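Local coordinates for putative nisin-resistance protein (Streptococcus agalactiae 515, PDB 4Y68), which is probably a peptidase of family S41 that confers resistance to the lantibiotic nisin by recognising and cleaving it, at residues L114-S125 against Y150-T161; N164-L172 against M196-I206. One frame throughout, in Å; residues are numbered along the deposited sequence.

Contact 1 of 2, residues L114-S125 against Y150-T161; sequences LNEDILLITIPS and YKGLILDLSNNT
Strands 118-122 and 152-156 pair in parallel as the two strands of a beta-alpha-beta unit whose connecting helix is 131-147, inside the mixed sheet of the S41 peptidase domain. Leu119 O accepts from Ile154 N, Ile154 O from Ile121 N at 2.7 Å, and Ile121 O from Asp156 N; Leu119 N to Gly152 O is weak. At the entry, Asp117 O takes two donors, Lys151 N at 2.7 Å and Gly152 N, while its carboxylate lies alongside the extended Lys151 chain in a long salt bridge (OD1 to NZ 3.9 Å).

Branched aliphatic residues suit both faces. On one, CG1 and CD1 of the longer Ile154 branch meet Ile118 CG2 and Leu114 CD2, while its CG2 branch meets Leu120 CD1 at 3.7 Å. Leu120 reaches it because its CG stands opposite the backbone N (chi1 168°). Helix 297-308 covers this side. On the other, which faces helix 131-147, Leu153 CD2 sits over the centre of the Tyr150 ring and also meets Leu119 CB, while Ile123 CD1 rests on Leu155 CB and its CG2 on Leu157 CD2.

Beyond the strands, polar side chains take over. Asn160 ND2 donates to Ile123 O at 2.9 Å from above the carbonyl plane, tying the two segments together, while its OD1 accepts from Gly162 N just beyond the segment. Ser125 OG accepts from Thr161 N at 3.0 Å. A water links Thr122 OG1 to Asp156 OD2, whereas Asp156 OD1 accepts from Ser158 N, an Asx turn, and also from Ser158 OG. The chemistry thus passes from greasy packing within the sheet to side-chain bonds at the C-terminal ends of the strands, which fix the loops leaving both strands relative to one another.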
# COMPACT_ATOMS: atom_id res chain seq x y z
N LEU A 114 -13.86 -20.01 12.97
CA LEU A 114 -14.82 -19.54 13.97
C LEU A 114 -15.93 -20.57 14.20
O LEU A 114 -16.35 -20.80 15.32
CB LEU A 114 -15.44 -18.21 13.54
CG LEU A 114 -14.92 -16.96 14.25
CD1 LEU A 114 -13.45 -17.11 14.57
CD2 LEU A 114 -15.15 -15.71 13.41
N ASN A 115 -16.41 -21.16 13.11
CA ASN A 115 -17.33 -22.27 13.19
C ASN A 115 -17.28 -22.98 11.86
O ASN A 115 -16.41 -22.68 11.04
CB ASN A 115 -18.75 -21.82 13.56
CG ASN A 115 -19.38 -20.91 12.51
OD1 ASN A 115 -19.10 -21.01 11.31
ND2 ASN A 115 -20.28 -20.05 12.97
N GLU A 116 -18.18 -23.91 11.63
CA GLU A 116 -18.07 -24.72 10.42
C GLU A 116 -18.22 -23.88 9.14
O GLU A 116 -17.85 -24.34 8.05
CB GLU A 116 -19.09 -25.86 10.45
CG GLU A 116 -19.36 -26.43 11.84
CD GLU A 116 -20.36 -25.59 12.63
OE1 GLU A 116 -20.33 -25.63 13.88
OE2 GLU A 116 -21.18 -24.90 11.99
N ASP A 117 -18.76 -22.67 9.25
CA ASP A 117 -19.05 -21.89 8.05
C ASP A 117 -18.18 -20.64 7.86
O ASP A 117 -18.10 -20.11 6.75
CB ASP A 117 -20.52 -21.48 8.04
CG ASP A 117 -21.44 -22.66 7.83
OD1 ASP A 117 -20.96 -23.66 7.25
OD2 ASP A 117 -22.62 -22.61 8.25
N ILE A 118 -17.54 -20.18 8.94
CA ILE A 118 -16.81 -18.92 8.92
C ILE A 118 -15.33 -19.05 9.28
O ILE A 118 -14.99 -19.58 10.34
CB ILE A 118 -17.46 -17.92 9.88
CG1 ILE A 118 -18.92 -17.65 9.49
CG2 ILE A 118 -16.64 -16.63 9.94
CD1 ILE A 118 -19.58 -16.56 10.34
N LEU A 119 -14.45 -18.58 8.39
CA LEU A 119 -13.02 -18.47 8.68
C LEU A 119 -12.67 -17.02 8.98
O LEU A 119 -13.17 -16.10 8.33
CB LEU A 119 -12.16 -18.97 7.51
CG LEU A 119 -12.35 -20.39 6.98
CD1 LEU A 119 -11.22 -20.75 6.01
CD2 LEU A 119 -12.42 -21.39 8.12
N LEU A 120 -11.82 -16.81 9.98
CA LEU A 120 -11.30 -15.48 10.29
C LEU A 120 -9.88 -15.37 9.75
O LEU A 120 -8.97 -16.04 10.25
CB LEU A 120 -11.32 -15.22 11.80
CG LEU A 120 -10.55 -13.98 12.29
CD1 LEU A 120 -10.98 -12.71 11.58
CD2 LEU A 120 -10.69 -13.80 13.79
N ILE A 121 -9.66 -14.56 8.72
CA ILE A 121 -8.32 -14.46 8.16
C ILE A 121 -7.64 -13.13 8.53
O ILE A 121 -8.16 -12.05 8.28
CB ILE A 121 -8.34 -14.66 6.64
CG1 ILE A 121 -8.96 -16.02 6.30
CG2 ILE A 121 -6.93 -14.66 6.08
CD1 ILE A 121 -9.09 -16.28 4.81
N THR A 122 -6.49 -13.25 9.17
CA THR A 122 -5.64 -12.12 9.52
C THR A 122 -4.68 -11.83 8.37
O THR A 122 -3.96 -12.71 7.92
CB THR A 122 -4.87 -12.42 10.81
OG1 THR A 122 -5.81 -12.70 11.85
CG2 THR A 122 -3.99 -11.25 11.23
N ILE A 123 -4.71 -10.59 7.89
CA ILE A 123 -3.94 -10.19 6.72
C ILE A 123 -2.99 -9.05 7.09
O ILE A 123 -3.38 -7.90 7.09
CB ILE A 123 -4.89 -9.75 5.58
CG1 ILE A 123 -5.76 -10.94 5.14
CG2 ILE A 123 -4.12 -9.12 4.43
CD1 ILE A 123 -7.08 -10.54 4.58
N PRO A 124 -1.72 -9.38 7.43
CA PRO A 124 -0.83 -8.40 8.05
C PRO A 124 0.08 -7.66 7.08
O PRO A 124 0.22 -8.07 5.92
CB PRO A 124 0.03 -9.26 8.97
CG PRO A 124 0.20 -10.51 8.17
CD PRO A 124 -1.13 -10.73 7.45
N SER A 125 0.71 -6.60 7.58
CA SER A 125 1.80 -5.90 6.88
C SER A 125 2.90 -6.82 6.41
O SER A 125 3.38 -7.65 7.16
CB SER A 125 2.44 -4.84 7.79
OG SER A 125 1.48 -4.15 8.57
N TYR A 150 -15.77 -23.39 3.80
CA TYR A 150 -16.44 -22.27 4.46
C TYR A 150 -17.59 -21.78 3.61
O TYR A 150 -17.66 -22.09 2.42
CB TYR A 150 -15.47 -21.10 4.72
CG TYR A 150 -14.70 -20.66 3.48
CD1 TYR A 150 -13.45 -21.19 3.20
CD2 TYR A 150 -15.24 -19.74 2.59
CE1 TYR A 150 -12.75 -20.80 2.09
CE2 TYR A 150 -14.54 -19.34 1.46
CZ TYR A 150 -13.30 -19.87 1.22
OH TYR A 150 -12.58 -19.50 0.10
N LYS A 151 -18.46 -20.97 4.20
CA LYS A 151 -19.55 -20.30 3.50
C LYS A 151 -19.45 -18.77 3.64
O LYS A 151 -20.22 -18.02 3.03
CB LYS A 151 -20.90 -20.77 4.03
CG LYS A 151 -21.26 -22.22 3.74
CD LYS A 151 -22.57 -22.59 4.46
CE LYS A 151 -23.02 -24.03 4.20
NZ LYS A 151 -24.16 -24.43 5.12
N GLY A 152 -18.52 -18.32 4.47
CA GLY A 152 -18.34 -16.90 4.71
C GLY A 152 -16.94 -16.61 5.22
O GLY A 152 -16.32 -17.48 5.84
N LEU A 153 -16.45 -15.40 4.98
CA LEU A 153 -15.09 -15.01 5.37
C LEU A 153 -15.05 -13.71 6.19
O LEU A 153 -15.86 -12.81 6.00
CB LEU A 153 -14.23 -14.87 4.13
CG LEU A 153 -14.01 -16.17 3.34
CD1 LEU A 153 -13.46 -15.94 1.93
CD2 LEU A 153 -13.10 -17.10 4.12
N ILE A 154 -14.12 -13.64 7.13
CA ILE A 154 -13.81 -12.36 7.75
C ILE A 154 -12.37 -12.06 7.40
O ILE A 154 -11.48 -12.85 7.68
CB ILE A 154 -13.98 -12.36 9.27
CG1 ILE A 154 -15.38 -12.83 9.64
CG2 ILE A 154 -13.72 -10.96 9.83
CD1 ILE A 154 -15.70 -12.70 11.11
N LEU A 155 -12.16 -10.91 6.76
CA LEU A 155 -10.84 -10.48 6.33
C LEU A 155 -10.44 -9.36 7.24
O LEU A 155 -11.08 -8.32 7.23
CB LEU A 155 -10.86 -10.00 4.89
CG LEU A 155 -11.34 -10.97 3.82
CD1 LEU A 155 -11.23 -10.30 2.46
CD2 LEU A 155 -10.53 -12.26 3.87
N ASP A 156 -9.39 -9.56 8.02
CA ASP A 156 -9.02 -8.61 9.06
C ASP A 156 -7.76 -7.85 8.66
O ASP A 156 -6.66 -8.43 8.60
CB ASP A 156 -8.83 -9.34 10.39
CG ASP A 156 -8.50 -8.40 11.53
OD1 ASP A 156 -8.67 -7.15 11.38
OD2 ASP A 156 -8.07 -8.91 12.59
N LEU A 157 -7.94 -6.56 8.40
CA LEU A 157 -6.88 -5.65 7.98
C LEU A 157 -6.48 -4.70 9.10
O LEU A 157 -5.73 -3.76 8.85
CB LEU A 157 -7.31 -4.83 6.74
CG LEU A 157 -7.63 -5.62 5.44
CD1 LEU A 157 -8.42 -4.78 4.46
CD2 LEU A 157 -6.38 -6.18 4.77
N SER A 158 -7.01 -4.91 10.31
CA SER A 158 -6.56 -4.13 11.49
C SER A 158 -5.05 -4.08 11.57
O SER A 158 -4.39 -5.10 11.38
CB SER A 158 -7.09 -4.73 12.80
OG SER A 158 -8.50 -4.83 12.81
N ASN A 159 -4.49 -2.92 11.85
CA ASN A 159 -3.06 -2.81 12.11
C ASN A 159 -2.18 -3.15 10.92
O ASN A 159 -0.97 -3.25 11.09
CB ASN A 159 -2.66 -3.72 13.29
CG ASN A 159 -3.43 -3.39 14.56
OD1 ASN A 159 -3.82 -2.24 14.77
ND2 ASN A 159 -3.67 -4.40 15.41
N ASN A 160 -2.76 -3.38 9.75
CA ASN A 160 -1.94 -3.60 8.55
C ASN A 160 -1.61 -2.23 7.97
O ASN A 160 -2.50 -1.56 7.45
CB ASN A 160 -2.66 -4.49 7.54
CG ASN A 160 -1.87 -4.72 6.26
OD1 ASN A 160 -0.93 -3.98 5.93
ND2 ASN A 160 -2.27 -5.74 5.50
N THR A 161 -0.36 -1.81 8.09
CA THR A 161 0.05 -0.46 7.67
C THR A 161 0.66 -0.45 6.26
O THR A 161 1.29 0.53 5.84
CB THR A 161 1.08 0.16 8.64
OG1 THR A 161 2.30 -0.57 8.53
CG2 THR A 161 0.58 0.10 10.11
O HOH W 1 -7.19 -11.08 13.54
O HOH W 2 -0.02 -5.97 10.48
O HOH W 3 2.64 -3.12 10.45

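Contact 2 of 2, residues N164-L172 against M196-I206; sequences NMIPMIGGL and MKNIPLEALKI
Ile166 lays its CD1 against the Pro200 ring, 3.8 Å from CG, the two side chains crossing at about a right angle, while its other branch, CG2, turns to Leu204 CD2, also at 3.8 Å. One beta-branched residue thereby meets both the gamma-turn proline and Leu204, four residues further along. Leu204 CD1 comes in over the helix backbone, 3.6 Å from Ile166 O and 3.8 Å from Gly170 CA. Glycine suits that place, since a CB there would point at the methyl and collide with it. Leu201 CD2 lies 3.7 Å from the same CA, and Ile206 CD1 touches Gly170 O.

The contact sets the short helix 165-171, which follows strand 152-156 in the S41 domain, against the irregular connection between strands 191-195 and 218-222. Asn164 is the helix N-cap, its OD1 accepting from Ile166 N from above the carbonyl plane. In the connection, Pro200 centres an inverse gamma turn, and Leu201 O accepts from Leu204 N and Ile206 N, which approach from opposite faces of its plane and fold the 201-206 backbone into a compact turn from which Leu201, Leu204 and Ile206 reach the helix.

One helical turn beyond Ile166, Ile169 CG2, anti to the backbone N (chi1 -67° for CG1), receives CE of the bent Met196 chain at 3.8 Å and Ile199 CG1 at 4.0 Å. Ile169 also packs on Thr233 of helix 229-235.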
# COMPACT_ATOMS: atom_id res chain seq x y z
N ASN A 164 4.18 -4.26 0.55
CA ASN A 164 4.12 -4.73 -0.83
C ASN A 164 2.71 -5.14 -1.24
O ASN A 164 2.19 -6.13 -0.75
CB ASN A 164 5.10 -5.91 -0.97
CG ASN A 164 5.39 -6.28 -2.41
OD1 ASN A 164 4.64 -5.95 -3.32
ND2 ASN A 164 6.51 -6.99 -2.62
N MET A 165 2.08 -4.36 -2.12
CA MET A 165 0.74 -4.67 -2.64
C MET A 165 0.62 -6.08 -3.27
O MET A 165 -0.41 -6.73 -3.15
CB MET A 165 0.33 -3.64 -3.69
CG MET A 165 -0.20 -2.35 -3.10
SD MET A 165 -1.97 -2.36 -2.91
CE MET A 165 -2.50 -2.24 -4.59
N ILE A 166 1.68 -6.53 -3.91
CA ILE A 166 1.66 -7.73 -4.75
C ILE A 166 1.21 -9.03 -4.04
O ILE A 166 0.32 -9.73 -4.53
CB ILE A 166 3.05 -7.94 -5.39
CG1 ILE A 166 3.27 -6.88 -6.47
CG2 ILE A 166 3.16 -9.32 -6.00
CD1 ILE A 166 4.66 -6.97 -7.13
N PRO A 167 1.81 -9.36 -2.88
CA PRO A 167 1.35 -10.53 -2.13
C PRO A 167 -0.04 -10.35 -1.48
O PRO A 167 -0.77 -11.34 -1.26
CB PRO A 167 2.43 -10.70 -1.05
CG PRO A 167 3.16 -9.37 -1.01
CD PRO A 167 3.10 -8.85 -2.39
N MET A 168 -0.40 -9.11 -1.16
CA MET A 168 -1.71 -8.83 -0.58
C MET A 168 -2.82 -9.03 -1.59
O MET A 168 -3.77 -9.79 -1.36
CB MET A 168 -1.77 -7.40 -0.02
CG MET A 168 -0.92 -7.21 1.19
SD MET A 168 -1.20 -5.65 2.02
CE MET A 168 0.40 -5.56 2.81
N ILE A 169 -2.72 -8.34 -2.72
CA ILE A 169 -3.74 -8.48 -3.73
C ILE A 169 -3.67 -9.88 -4.30
O ILE A 169 -4.70 -10.53 -4.46
CB ILE A 169 -3.59 -7.46 -4.88
CG1 ILE A 169 -3.86 -6.03 -4.38
CG2 ILE A 169 -4.57 -7.80 -5.99
CD1 ILE A 169 -5.24 -5.82 -3.83
N GLY A 170 -2.47 -10.35 -4.58
CA GLY A 170 -2.26 -11.68 -5.13
C GLY A 170 -2.87 -12.84 -4.34
O GLY A 170 -3.53 -13.71 -4.90
N GLY A 171 -2.65 -12.85 -3.03
CA GLY A 171 -3.17 -13.91 -2.20
C GLY A 171 -4.69 -13.91 -2.19
O GLY A 171 -5.32 -14.94 -2.00
N LEU A 172 -5.28 -12.74 -2.40
CA LEU A 172 -6.73 -12.60 -2.36
C LEU A 172 -7.35 -12.69 -3.75
O LEU A 172 -8.54 -12.38 -3.93
CB LEU A 172 -7.11 -11.27 -1.70
CG LEU A 172 -6.56 -11.11 -0.27
CD1 LEU A 172 -6.66 -9.68 0.26
CD2 LEU A 172 -7.25 -12.07 0.69
N MET A 196 -6.36 -6.47 -12.11
CA MET A 196 -5.75 -7.70 -11.67
C MET A 196 -4.60 -8.09 -12.61
O MET A 196 -3.62 -8.64 -12.16
CB MET A 196 -6.81 -8.81 -11.57
CG MET A 196 -6.34 -10.09 -10.89
SD MET A 196 -5.60 -9.88 -9.25
CE MET A 196 -7.03 -9.52 -8.26
N LYS A 197 -4.68 -7.74 -13.89
CA LYS A 197 -3.55 -7.95 -14.83
C LYS A 197 -2.25 -7.20 -14.49
O LYS A 197 -1.16 -7.72 -14.66
CB LYS A 197 -3.98 -7.56 -16.25
CG LYS A 197 -5.20 -8.28 -16.73
CD LYS A 197 -6.02 -7.42 -17.71
CE LYS A 197 -5.54 -7.54 -19.17
NZ LYS A 197 -4.17 -6.98 -19.43
N ASN A 198 -2.35 -5.95 -14.04
CA ASN A 198 -1.14 -5.25 -13.60
C ASN A 198 -0.47 -5.89 -12.37
O ASN A 198 0.57 -5.41 -11.91
CB ASN A 198 -1.44 -3.79 -13.27
CG ASN A 198 -2.17 -3.06 -14.37
OD1 ASN A 198 -3.13 -2.34 -14.09
ND2 ASN A 198 -1.74 -3.25 -15.62
N ILE A 199 -1.08 -6.94 -11.80
CA ILE A 199 -0.53 -7.60 -10.62
C ILE A 199 0.31 -8.77 -11.07
O ILE A 199 -0.19 -9.66 -11.75
CB ILE A 199 -1.64 -8.10 -9.66
CG1 ILE A 199 -2.64 -6.99 -9.35
CG2 ILE A 199 -1.02 -8.65 -8.37
CD1 ILE A 199 -2.09 -5.92 -8.44
N PRO A 200 1.60 -8.78 -10.71
CA PRO A 200 2.49 -9.85 -11.17
C PRO A 200 2.19 -11.21 -10.55
O PRO A 200 2.99 -11.71 -9.78
CB PRO A 200 3.88 -9.37 -10.73
CG PRO A 200 3.75 -7.90 -10.67
CD PRO A 200 2.36 -7.66 -10.14
N LEU A 201 1.05 -11.80 -10.89
CA LEU A 201 0.67 -13.09 -10.34
C LEU A 201 1.65 -14.19 -10.74
O LEU A 201 1.95 -15.09 -9.94
CB LEU A 201 -0.75 -13.47 -10.78
CG LEU A 201 -1.90 -12.60 -10.29
CD1 LEU A 201 -3.19 -13.25 -10.65
CD2 LEU A 201 -1.83 -12.35 -8.79
N GLU A 202 2.14 -14.13 -11.98
CA GLU A 202 3.09 -15.12 -12.49
C GLU A 202 4.24 -15.31 -11.50
O GLU A 202 4.59 -16.43 -11.15
CB GLU A 202 3.61 -14.71 -13.88
CG GLU A 202 2.59 -14.87 -15.04
CD GLU A 202 1.52 -13.76 -15.08
OE1 GLU A 202 1.69 -12.71 -14.42
OE2 GLU A 202 0.48 -13.95 -15.77
N ALA A 203 4.82 -14.20 -11.03
CA ALA A 203 5.84 -14.23 -10.00
C ALA A 203 5.46 -15.01 -8.72
O ALA A 203 6.32 -15.61 -8.09
CB ALA A 203 6.21 -12.83 -9.62
N LEU A 204 4.19 -14.99 -8.34
CA LEU A 204 3.73 -15.70 -7.15
C LEU A 204 3.38 -17.16 -7.48
O LEU A 204 2.93 -17.90 -6.60
CB LEU A 204 2.51 -15.00 -6.56
CG LEU A 204 2.59 -13.48 -6.43
CD1 LEU A 204 1.28 -12.90 -5.89
CD2 LEU A 204 3.75 -13.09 -5.54
N LYS A 205 3.59 -17.54 -8.74
CA LYS A 205 3.12 -18.82 -9.29
C LYS A 205 1.67 -19.08 -8.93
O LYS A 205 1.32 -20.17 -8.49
CB LYS A 205 4.00 -19.99 -8.82
CG LYS A 205 5.51 -19.71 -8.88
CD LYS A 205 6.31 -21.01 -9.01
CE LYS A 205 7.81 -20.77 -8.85
NZ LYS A 205 8.60 -22.04 -8.82
N ILE A 206 0.84 -18.07 -9.12
CA ILE A 206 -0.60 -18.20 -8.96
C ILE A 206 -1.25 -18.05 -10.33
O ILE A 206 -0.84 -17.21 -11.13
CB ILE A 206 -1.17 -17.15 -8.00
CG1 ILE A 206 -0.69 -17.41 -6.57
CG2 ILE A 206 -2.69 -17.15 -8.05
CD1 ILE A 206 -1.34 -16.50 -5.55

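How the contacts relate
The two contacts follow one another along the chain, strand 152-156 of contact 1 leading into helix 165-171 of contact 2, and their centres lie about 19 Å apart. They meet on the helix side not used by the 196-206 connection: Met168 SD is 3.6 Å from Asn160 ND2, its CE is 4.0 Å from Pro124 O, and Leu172 CD2 is 4.2 Å from Ile123 CD1. Helix 131-147 also bridges them, touching Ile121 and Ile123 of contact 1 and Leu204 and Ile206 of contact 2. A bound MES, probably from the crystallisation liquor, comes within about 3 Å of the Pro200 side chain in contact 2.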